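Side-chain contacts in 2-dehydro-3-deoxy-D-arabinonate dehydratase (Sulfolobus solfataricus, PDB 2Q18), which catalyses the dehydration of 2-dehydro-3-deoxy-D-arabinonate to 2,5-dioxopentanoate, a step on the pentose oxidation route from D-arabinonate to 2-oxoglutarate: residues Leu34-Tyr37 with Ser38-Glu42; Gly50-Tyr53 with Gln54-Leu57; Ile237-Leu240 with Ile241-Asn244. One frame throughout, in Å; residues are numbered along the deposited sequence.

Interaction 1 (Leu34-Tyr37 with Ser38-Glu42); sequences LMRY and SENKE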
ATOM      1  N   LEU A  34       1.684   6.032 -21.577  1.00 27.49           N
ATOM      2  CA  LEU A  34       2.617   6.377 -22.652  1.00 27.48           C
ATOM      3  C   LEU A  34       3.338   5.144 -23.199  1.00 28.80           C
ATOM      4  O   LEU A  34       3.551   5.026 -24.409  1.00 28.17           O
ATOM      5  CB  LEU A  34       3.637   7.418 -22.180  1.00 26.78           C
ATOM      6  CG  LEU A  34       3.150   8.860 -21.975  1.00 26.25           C
ATOM      7  CD1 LEU A  34       4.198   9.666 -21.226  1.00 25.38           C
ATOM      8  CD2 LEU A  34       2.786   9.538 -23.308  1.00 23.94           C
ATOM      9  N   MET A  35       3.716   4.238 -22.299  1.00 28.86           N
ATOM     10  CA  MET A  35       4.328   2.966 -22.685  1.00 30.41           C
ATOM     11  C   MET A  35       3.366   2.123 -23.533  1.00 30.49           C
ATOM     12  O   MET A  35       3.746   1.633 -24.595  1.00 30.10           O
ATOM     13  CB  MET A  35       4.801   2.197 -21.450  1.00 29.62           C
ATOM     14  CG  MET A  35       6.014   2.826 -20.765  1.00 30.73           C
ATOM     15  SD  MET A  35       6.368   2.107 -19.155  1.00 31.13           S
ATOM     16  CE  MET A  35       6.957   0.483 -19.646  1.00 35.92           C
ATOM     17  N   ARG A  36       2.119   1.990 -23.078  1.00 31.56           N
ATOM     18  CA  ARG A  36       1.088   1.273 -23.838  1.00 32.53           C
ATOM     19  C   ARG A  36       0.874   1.872 -25.228  1.00 33.71           C
ATOM     20  O   ARG A  36       0.824   1.139 -26.224  1.00 33.46           O
ATOM     21  CB  ARG A  36      -0.242   1.230 -23.078  1.00 32.30           C
ATOM     22  CG  ARG A  36      -1.329   0.408 -23.787  1.00 32.52           C
ATOM     23  CD  ARG A  36      -2.643   0.372 -23.009  1.00 32.67           C
ATOM     24  NE  ARG A  36      -2.457  -0.086 -21.632  1.00 34.78           N
ATOM     25  CZ  ARG A  36      -2.383  -1.362 -21.253  1.00 38.04           C
ATOM     26  NH1 ARG A  36      -2.215  -1.658 -19.972  1.00 37.41           N
ATOM     27  NH2 ARG A  36      -2.473  -2.343 -22.147  1.00 37.45           N
ATOM     28  N   TYR A  37       0.744   3.198 -25.290  1.00 34.10           N
ATOM     29  CA  TYR A  37       0.520   3.888 -26.558  1.00 34.74           C
ATOM     30  C   TYR A  37       1.680   3.652 -27.523  1.00 35.76           C
ATOM     31  O   TYR A  37       1.471   3.468 -28.723  1.00 35.46           O
ATOM     32  CB  TYR A  37       0.300   5.392 -26.350  1.00 34.02           C
ATOM     33  CG  TYR A  37      -0.177   6.088 -27.607  1.00 33.71           C
ATOM     34  CD1 TYR A  37       0.724   6.460 -28.604  1.00 31.78           C
ATOM     35  CD2 TYR A  37      -1.530   6.350 -27.811  1.00 33.23           C
ATOM     36  CE1 TYR A  37       0.292   7.080 -29.768  1.00 33.27           C
ATOM     37  CE2 TYR A  37      -1.974   6.977 -28.976  1.00 33.66           C
ATOM     38  CZ  TYR A  37      -1.052   7.339 -29.946  1.00 33.68           C
ATOM     39  OH  TYR A  37      -1.470   7.957 -31.103  1.00 36.07           O
ATOM     40  N   SER A  38       2.897   3.656 -26.987  1.00 37.04           N
ATOM     41  CA  SER A  38       4.099   3.392 -27.769  1.00 39.69           C
ATOM     42  C   SER A  38       4.081   2.006 -28.411  1.00 41.23           C
ATOM     43  O   SER A  38       4.676   1.798 -29.470  1.00 41.59           O
ATOM     44  CB  SER A  38       5.336   3.520 -26.888  1.00 39.16           C
ATOM     45  OG  SER A  38       6.507   3.550 -27.680  1.00 42.66           O
ATOM     46  N   GLU A  39       3.403   1.064 -27.761  1.00 42.87           N
ATOM     47  CA  GLU A  39       3.333  -0.306 -28.250  1.00 44.98           C
ATOM     48  C   GLU A  39       2.281  -0.470 -29.351  1.00 44.68           C
ATOM     49  O   GLU A  39       2.616  -0.879 -30.463  1.00 45.26           O
ATOM     50  CB  GLU A  39       3.094  -1.285 -27.093  1.00 45.69           C
ATOM     51  CG  GLU A  39       3.558  -2.718 -27.372  1.00 51.45           C
ATOM     52  CD  GLU A  39       5.058  -2.823 -27.641  1.00 57.60           C
ATOM     53  OE1 GLU A  39       5.854  -2.208 -26.894  1.00 60.23           O
ATOM     54  OE2 GLU A  39       5.439  -3.532 -28.600  1.00 60.22           O
ATOM     55  N   ASN A  40       1.024  -0.134 -29.056  1.00 44.43           N
ATOM     56  CA  ASN A  40      -0.069  -0.363 -30.010  1.00 44.18           C
ATOM     57  C   ASN A  40      -1.074   0.784 -30.166  1.00 43.44           C
ATOM     58  O   ASN A  40      -2.147   0.596 -30.748  1.00 43.11           O
ATOM     59  CB  ASN A  40      -0.806  -1.665 -29.666  1.00 44.77           C
ATOM     60  CG  ASN A  40      -1.528  -1.600 -28.326  1.00 47.21           C
ATOM     61  OD1 ASN A  40      -1.250  -0.739 -27.485  1.00 46.78           O
ATOM     62  ND2 ASN A  40      -2.463  -2.522 -28.120  1.00 50.76           N
ATOM     63  N   LYS A  41      -0.722   1.960 -29.645  1.00 42.06           N
ATOM     64  CA  LYS A  41      -1.576   3.161 -29.694  1.00 40.94           C
ATOM     65  C   LYS A  41      -2.923   2.999 -28.977  1.00 40.12           C
ATOM     66  O   LYS A  41      -3.867   3.746 -29.232  1.00 40.16           O
ATOM     67  CB  LYS A  41      -1.759   3.660 -31.138  1.00 41.11           C
ATOM     68  CG  LYS A  41      -0.442   3.906 -31.859  1.00 43.24           C
ATOM     69  CD  LYS A  41      -0.625   4.653 -33.161  1.00 46.21           C
ATOM     70  CE  LYS A  41       0.732   4.977 -33.773  1.00 49.39           C
ATOM     71  NZ  LYS A  41       0.617   5.939 -34.904  1.00 52.14           N
ATOM     72  N   GLU A  42      -2.997   2.028 -28.071  1.00 39.44           N
ATOM     73  CA  GLU A  42      -4.195   1.821 -27.267  1.00 39.35           C
ATOM     74  C   GLU A  42      -4.223   2.808 -26.100  1.00 38.03           C
ATOM     75  O   GLU A  42      -3.192   3.081 -25.478  1.00 36.83           O
ATOM     76  CB  GLU A  42      -4.251   0.382 -26.754  1.00 39.48           C
ATOM     77  CG  GLU A  42      -5.599  -0.029 -26.176  1.00 41.55           C
ATOM     78  CD  GLU A  42      -5.608  -1.453 -25.643  1.00 42.27           C
ATOM     79  OE1 GLU A  42      -4.523  -1.999 -25.339  1.00 47.33           O
ATOM     80  OE2 GLU A  42      -6.711  -2.026 -25.520  1.00 47.90           O
TER
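Tyr37 lays its ring against Lys41, the first residue beyond helix 30-40 to leave helical backbone angles. Lys41 can be followed outward from its CA, which sits over one face of that ring, 3.8 Å from the centroid and 14° off the normal, a CH-pi contact. CB comes next and lies near Tyr37 CZ; Lys41 CG lies 3.9 Å from Tyr37 CE1, and Lys41 CD 4.0 Å from Tyr37 OH. The chain, extended beyond CG, crosses the tyrosine at a slant until NZ forms a salt bridge with Asp198, which also takes a hydrogen bond from the Tyr37 hydroxyl. Two torsions allow the overlap: the Tyr37 ring swings to the side of its own carbonyl carbon (chi1 -170°), and Lys41 takes a positive phi of 61° as it leaves the helix. Lys41 N still donates to Tyr37 O at 2.8 Å. One residue earlier, Asn40 N donates to Arg36 O at 3.1 Å. Arg36 bends at chi3 and brings Arg36 NH2 to 3.8 Å from Glu42 OE1, a long salt bridge; its stronger partner is Glu28, through NH1. This helix end is a surface feature, set beside strand 156-167, where Leu157 touches Met35 and Ser38, with Arg9 of the second subunit near the Arg36-Glu42 pair.

Interaction 2 (Gly50-Tyr53 with Gln54-Leu57); sequences GIDY and QSLL
Asp52 OD1 is gripped twice: Ser55 N donates to it at 3.3 Å, and water 1 donates to it at 2.7 Å. The companion oxygen is held as well, since Ser55 OG gives its proton to Asp52 OD2 at 2.7 Å. Both serine donors approach from above the carboxylate plane, 73° out of it at OD1 and 71° at OD2, so Ser55 addresses the face of the group. Asp52 is the N-cap of helix 53-59, and the bond from Ser55 N is the capping bond. The carboxylate is turned back over the first turn because CG stands opposite the backbone N (chi1 -167°). Water 1 extends the cap by accepting from Gln54 N at 2.9 Å, which gives a second amide of the first turn a partner. A carboxylate at this end would be expected to interact favourably with the helix dipole. Regular helical bonding starts at once, Leu56 N donating to Asp52 O and Leu57 N to Tyr53 O.

On another side of the turn the contact is apolar. Leu57 CD1 stands over one face of the Tyr53 ring, 4.0 Å from its centroid and offset toward the rim, in a CH-pi contact; Leu57 CD2 lies 3.7 Å from Tyr53 CE1. The polar cap therefore tops a short helix whose apolar side rests on strands: Phe4 and Val6 of strand 2-8 meet Leu56, Ile17 of strand 11-17 and Val193 of strand 188-195 meet Tyr53, and Pro192 lies against Leu57.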
ATOM      1  N   GLY A  50     -16.730  18.689 -20.346  1.00 35.66           N
ATOM      2  CA  GLY A  50     -16.634  19.604 -19.211  1.00 34.71           C
ATOM      3  C   GLY A  50     -15.223  19.811 -18.691  1.00 34.22           C
ATOM      4  O   GLY A  50     -15.024  20.517 -17.701  1.00 33.89           O
ATOM      5  N   ILE A  51     -14.247  19.178 -19.340  1.00 33.68           N
ATOM      6  CA  ILE A  51     -12.842  19.467 -19.075  1.00 33.62           C
ATOM      7  C   ILE A  51     -12.376  20.425 -20.165  1.00 34.20           C
ATOM      8  O   ILE A  51     -12.176  20.030 -21.321  1.00 34.94           O
ATOM      9  CB  ILE A  51     -11.950  18.185 -19.029  1.00 33.68           C
ATOM     10  CG1 ILE A  51     -12.495  17.158 -18.019  1.00 33.06           C
ATOM     11  CG2 ILE A  51     -10.488  18.543 -18.733  1.00 32.52           C
ATOM     12  CD1 ILE A  51     -12.640  17.667 -16.586  1.00 35.40           C
ATOM     13  N   ASP A  52     -12.227  21.688 -19.792  1.00 33.89           N
ATOM     14  CA  ASP A  52     -11.894  22.734 -20.744  1.00 33.62           C
ATOM     15  C   ASP A  52     -10.377  22.880 -20.844  1.00 32.75           C
ATOM     16  O   ASP A  52      -9.766  23.687 -20.140  1.00 32.41           O
ATOM     17  CB  ASP A  52     -12.568  24.051 -20.342  1.00 34.20           C
ATOM     18  CG  ASP A  52     -12.517  25.107 -21.443  1.00 36.62           C
ATOM     19  OD1 ASP A  52     -11.767  24.943 -22.434  1.00 36.47           O
ATOM     20  OD2 ASP A  52     -13.229  26.120 -21.301  1.00 39.63           O
ATOM     21  N   TYR A  53      -9.790  22.082 -21.732  1.00 32.06           N
ATOM     22  CA  TYR A  53      -8.342  22.029 -21.936  1.00 32.40           C
ATOM     23  C   TYR A  53      -7.740  23.391 -22.310  1.00 32.34           C
ATOM     24  O   TYR A  53      -6.741  23.815 -21.721  1.00 31.29           O
ATOM     25  CB  TYR A  53      -8.018  20.967 -22.993  1.00 31.47           C
ATOM     26  CG  TYR A  53      -6.607  20.988 -23.544  1.00 32.19           C
ATOM     27  CD1 TYR A  53      -5.511  20.639 -22.746  1.00 29.27           C
ATOM     28  CD2 TYR A  53      -6.371  21.329 -24.879  1.00 30.92           C
ATOM     29  CE1 TYR A  53      -4.215  20.646 -23.262  1.00 29.74           C
ATOM     30  CE2 TYR A  53      -5.082  21.335 -25.406  1.00 31.27           C
ATOM     31  CZ  TYR A  53      -4.010  20.991 -24.593  1.00 31.22           C
ATOM     32  OH  TYR A  53      -2.735  21.001 -25.114  1.00 30.96           O
ATOM     33  N   GLN A  54      -8.360  24.076 -23.271  1.00 33.00           N
ATOM     34  CA  GLN A  54      -7.887  25.399 -23.698  1.00 33.62           C
ATOM     35  C   GLN A  54      -7.897  26.416 -22.562  1.00 32.97           C
ATOM     36  O   GLN A  54      -6.959  27.199 -22.434  1.00 33.67           O
ATOM     37  CB  GLN A  54      -8.676  25.923 -24.904  1.00 34.60           C
ATOM     38  CG  GLN A  54      -8.468  25.129 -26.202  1.00 37.27           C
ATOM     39  CD  GLN A  54      -7.022  25.125 -26.705  1.00 40.52           C
ATOM     40  OE1 GLN A  54      -6.600  24.183 -27.374  1.00 43.03           O
ATOM     41  NE2 GLN A  54      -6.267  26.179 -26.394  1.00 39.72           N
ATOM     42  N   SER A  55      -8.939  26.387 -21.728  1.00 32.74           N
ATOM     43  CA  SER A  55      -9.002  27.248 -20.543  1.00 33.30           C
ATOM     44  C   SER A  55      -7.935  26.907 -19.512  1.00 32.55           C
ATOM     45  O   SER A  55      -7.349  27.810 -18.912  1.00 33.18           O
ATOM     46  CB  SER A  55     -10.378  27.198 -19.880  1.00 33.48           C
ATOM     47  OG  SER A  55     -11.336  27.901 -20.643  1.00 38.49           O
ATOM     48  N   LEU A  56      -7.700  25.611 -19.294  1.00 31.47           N
ATOM     49  CA  LEU A  56      -6.639  25.161 -18.383  1.00 30.56           C
ATOM     50  C   LEU A  56      -5.275  25.680 -18.816  1.00 28.86           C
ATOM     51  O   LEU A  56      -4.484  26.108 -17.983  1.00 29.94           O
ATOM     52  CB  LEU A  56      -6.597  23.630 -18.270  1.00 29.96           C
ATOM     53  CG  LEU A  56      -7.581  22.924 -17.334  1.00 31.58           C
ATOM     54  CD1 LEU A  56      -7.429  21.410 -17.476  1.00 30.30           C
ATOM     55  CD2 LEU A  56      -7.387  23.348 -15.878  1.00 28.43           C
ATOM     56  N   LEU A  57      -5.009  25.639 -20.118  1.00 28.08           N
ATOM     57  CA  LEU A  57      -3.767  26.178 -20.677  1.00 28.99           C
ATOM     58  C   LEU A  57      -3.587  27.664 -20.363  1.00 29.81           C
ATOM     59  O   LEU A  57      -2.488  28.098 -20.007  1.00 30.34           O
ATOM     60  CB  LEU A  57      -3.710  25.959 -22.193  1.00 28.61           C
ATOM     61  CG  LEU A  57      -3.642  24.533 -22.751  1.00 29.75           C
ATOM     62  CD1 LEU A  57      -3.639  24.575 -24.267  1.00 27.99           C
ATOM     63  CD2 LEU A  57      -2.422  23.768 -22.228  1.00 29.58           C
TER
HETATM   64  O   HOH W   1     -10.940  23.368 -24.414  1.00 39.45           O

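Interaction 3 (Ile237-Leu240 with Ile241-Asn244); sequences IQYL and IRDN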
ATOM      1  N   ILE A 237      20.750   9.963 -26.109  1.00 28.34           N
ATOM      2  CA  ILE A 237      20.176   8.822 -25.392  1.00 29.02           C
ATOM      3  C   ILE A 237      21.213   7.706 -25.220  1.00 29.82           C
ATOM      4  O   ILE A 237      21.352   7.154 -24.127  1.00 29.69           O
ATOM      5  CB  ILE A 237      18.902   8.273 -26.087  1.00 28.79           C
ATOM      6  CG1 ILE A 237      17.806   9.347 -26.136  1.00 28.70           C
ATOM      7  CG2 ILE A 237      18.392   7.018 -25.367  1.00 29.54           C
ATOM      8  CD1 ILE A 237      16.606   8.974 -26.992  1.00 27.34           C
ATOM      9  N   GLN A 238      21.943   7.399 -26.297  1.00 29.71           N
ATOM     10  CA  GLN A 238      23.021   6.400 -26.270  1.00 31.31           C
ATOM     11  C   GLN A 238      23.988   6.624 -25.103  1.00 28.93           C
ATOM     12  O   GLN A 238      24.255   5.708 -24.332  1.00 29.15           O
ATOM     13  CB  GLN A 238      23.781   6.385 -27.609  1.00 30.99           C
ATOM     14  CG  GLN A 238      25.010   5.467 -27.637  1.00 36.04           C
ATOM     15  CD  GLN A 238      25.872   5.608 -28.898  1.00 36.48           C
ATOM     16  OE1 GLN A 238      26.893   4.935 -29.030  1.00 44.52           O
ATOM     17  NE2 GLN A 238      25.465   6.478 -29.821  1.00 39.81           N
ATOM     18  N   TYR A 239      24.498   7.845 -24.969  1.00 28.16           N
ATOM     19  CA  TYR A 239      25.458   8.156 -23.910  1.00 27.95           C
ATOM     20  C   TYR A 239      24.817   8.271 -22.522  1.00 27.15           C
ATOM     21  O   TYR A 239      25.479   8.020 -21.512  1.00 27.37           O
ATOM     22  CB  TYR A 239      26.273   9.408 -24.258  1.00 29.09           C
ATOM     23  CG  TYR A 239      27.368   9.136 -25.270  1.00 29.21           C
ATOM     24  CD1 TYR A 239      27.087   9.084 -26.638  1.00 28.44           C
ATOM     25  CD2 TYR A 239      28.682   8.909 -24.858  1.00 31.27           C
ATOM     26  CE1 TYR A 239      28.095   8.823 -27.571  1.00 30.71           C
ATOM     27  CE2 TYR A 239      29.696   8.646 -25.783  1.00 30.86           C
ATOM     28  CZ  TYR A 239      29.394   8.605 -27.133  1.00 31.11           C
ATOM     29  OH  TYR A 239      30.393   8.343 -28.045  1.00 34.37           O
ATOM     30  N   LEU A 240      23.538   8.643 -22.481  1.00 26.15           N
ATOM     31  CA  LEU A 240      22.787   8.692 -21.224  1.00 26.08           C
ATOM     32  C   LEU A 240      22.669   7.307 -20.582  1.00 25.69           C
ATOM     33  O   LEU A 240      22.948   7.145 -19.392  1.00 25.74           O
ATOM     34  CB  LEU A 240      21.385   9.289 -21.436  1.00 24.83           C
ATOM     35  CG  LEU A 240      20.401   9.168 -20.258  1.00 25.80           C
ATOM     36  CD1 LEU A 240      20.936   9.869 -19.015  1.00 23.20           C
ATOM     37  CD2 LEU A 240      19.016   9.698 -20.621  1.00 25.36           C
ATOM     38  N   ILE A 241      22.256   6.320 -21.376  1.00 25.81           N
ATOM     39  CA  ILE A 241      21.936   4.990 -20.849  1.00 26.57           C
ATOM     40  C   ILE A 241      23.134   4.040 -20.753  1.00 27.19           C
ATOM     41  O   ILE A 241      23.018   2.957 -20.171  1.00 27.52           O
ATOM     42  CB  ILE A 241      20.760   4.319 -21.622  1.00 26.79           C
ATOM     43  CG1 ILE A 241      21.172   3.952 -23.056  1.00 26.71           C
ATOM     44  CG2 ILE A 241      19.524   5.222 -21.596  1.00 24.80           C
ATOM     45  CD1 ILE A 241      20.152   3.090 -23.799  1.00 26.74           C
ATOM     46  N   ARG A 242      24.277   4.451 -21.301  1.00 27.22           N
ATOM     47  CA  ARG A 242      25.488   3.624 -21.269  1.00 28.01           C
ATOM     48  C   ARG A 242      25.931   3.326 -19.840  1.00 27.95           C
ATOM     49  O   ARG A 242      26.310   4.240 -19.102  1.00 28.03           O
ATOM     50  CB  ARG A 242      26.632   4.285 -22.040  1.00 27.51           C
ATOM     51  CG  ARG A 242      27.909   3.448 -22.063  1.00 30.02           C
ATOM     52  CD  ARG A 242      29.006   4.115 -22.859  1.00 32.14           C
ATOM     53  NE  ARG A 242      28.725   4.121 -24.295  1.00 32.10           N
ATOM     54  CZ  ARG A 242      29.535   4.647 -25.210  1.00 33.23           C
ATOM     55  NH1 ARG A 242      30.678   5.217 -24.844  1.00 30.57           N
ATOM     56  NH2 ARG A 242      29.199   4.606 -26.492  1.00 33.65           N
ATOM     57  N   ASP A 243      25.878   2.045 -19.469  1.00 27.30           N
ATOM     58  CA  ASP A 243      26.229   1.574 -18.123  1.00 27.42           C
ATOM     59  C   ASP A 243      25.426   2.278 -17.023  1.00 26.93           C
ATOM     60  O   ASP A 243      25.827   2.299 -15.856  1.00 25.59           O
ATOM     61  CB  ASP A 243      27.739   1.711 -17.878  1.00 28.02           C
ATOM     62  CG  ASP A 243      28.568   0.919 -18.883  1.00 30.28           C
ATOM     63  OD1 ASP A 243      28.125  -0.175 -19.298  1.00 32.22           O
ATOM     64  OD2 ASP A 243      29.660   1.393 -19.255  1.00 34.03           O
ATOM     65  N   ASN A 244      24.283   2.833 -17.411  1.00 26.91           N
ATOM     66  CA  ASN A 244      23.522   3.737 -16.557  1.00 27.67           C
ATOM     67  C   ASN A 244      22.027   3.514 -16.748  1.00 27.87           C
ATOM     68  O   ASN A 244      21.418   4.104 -17.635  1.00 27.36           O
ATOM     69  CB  ASN A 244      23.909   5.191 -16.865  1.00 26.16           C
ATOM     70  CG  ASN A 244      23.274   6.189 -15.910  1.00 27.25           C
ATOM     71  OD1 ASN A 244      23.093   5.910 -14.721  1.00 24.60           O
ATOM     72  ND2 ASN A 244      22.945   7.372 -16.430  1.00 22.60           N
TER
HETATM   73  O   HOH W   2      26.109   7.041 -18.799  1.00 31.09           O
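Arg242 and Tyr239 meet where helix 233-241 runs out: the arginine CZ lies 4.5 Å from the centroid of the tyrosine ring, 27° off its normal, an off-centre cation-pi contact. The two planes are inclined by 40°, so the overlap is not a flat stack. NH2 of Arg242 stands above the ring toward its rim, while Arg242 NH1 approaches Tyr239 CE2 at 3.7 Å. A bend at chi3 (-70°) in an otherwise extended arginine turns the guanidinium back alongside the tyrosine. Near the plane of that group, at its edge, Gln238 OE1 lies 3.4 Å from Arg242 NH2. Arg242 NH1 has a stronger partner in Asp136 of the third subunit, with which it forms a salt bridge.

Ile241 packs back on the last turn. Ile241 N donates to Ile237 O at 3.0 Å, Ile241 CG1 lies 3.4 Å from the same oxygen, and Ile241 CG2 touches Ile237 CG2 and Leu240 CG. The type II turn from Ile241 to Asn244 then reverses the chain, closed by a bond from Asn244 N to Ile241 O. This return lets Asn244 ND2 donate to Leu240 O at 3.0 Å, nearly in line with the C=O bond, so a side-chain amide serves a carbonyl of the helix end. Water 2 lies 2.8 Å from Arg242 O and 3.0 Å from Tyr239 O, placed to donate to either, though its two protons cannot serve every acceptor in reach.

The chemistry implies a division of labour at an interface. Leu240 and Ile237 reach Leu150 of strand 140-150 on the apolar side, whereas the polar ends of Arg242 and Asn244 are shared with the third subunit, the latter through Arg123, consistent with a role in holding the tetramer together.

All three contacts are local, formed at helix ends: interaction 1 and interaction 3 at the C-terminal ends of helices 30-40 and 233-241, interaction 2 at the N-terminal end of helix 53-59. Interaction 1 is a surface contact, whereas the other two are partly buried. Their chemistry follows the end they occupy: a carboxylate receives a backbone N-H and a hydroxyl at the helix start, while a side-chain amide donates to a helix carbonyl in interaction 3. Each uses a tyrosine face, met by aliphatic carbon in interactions 1 and 2 and by a guanidinium in interaction 3. Interactions 2 and 3 lie on opposite sides of the chain's centre, about 38 Å apart between their own centres.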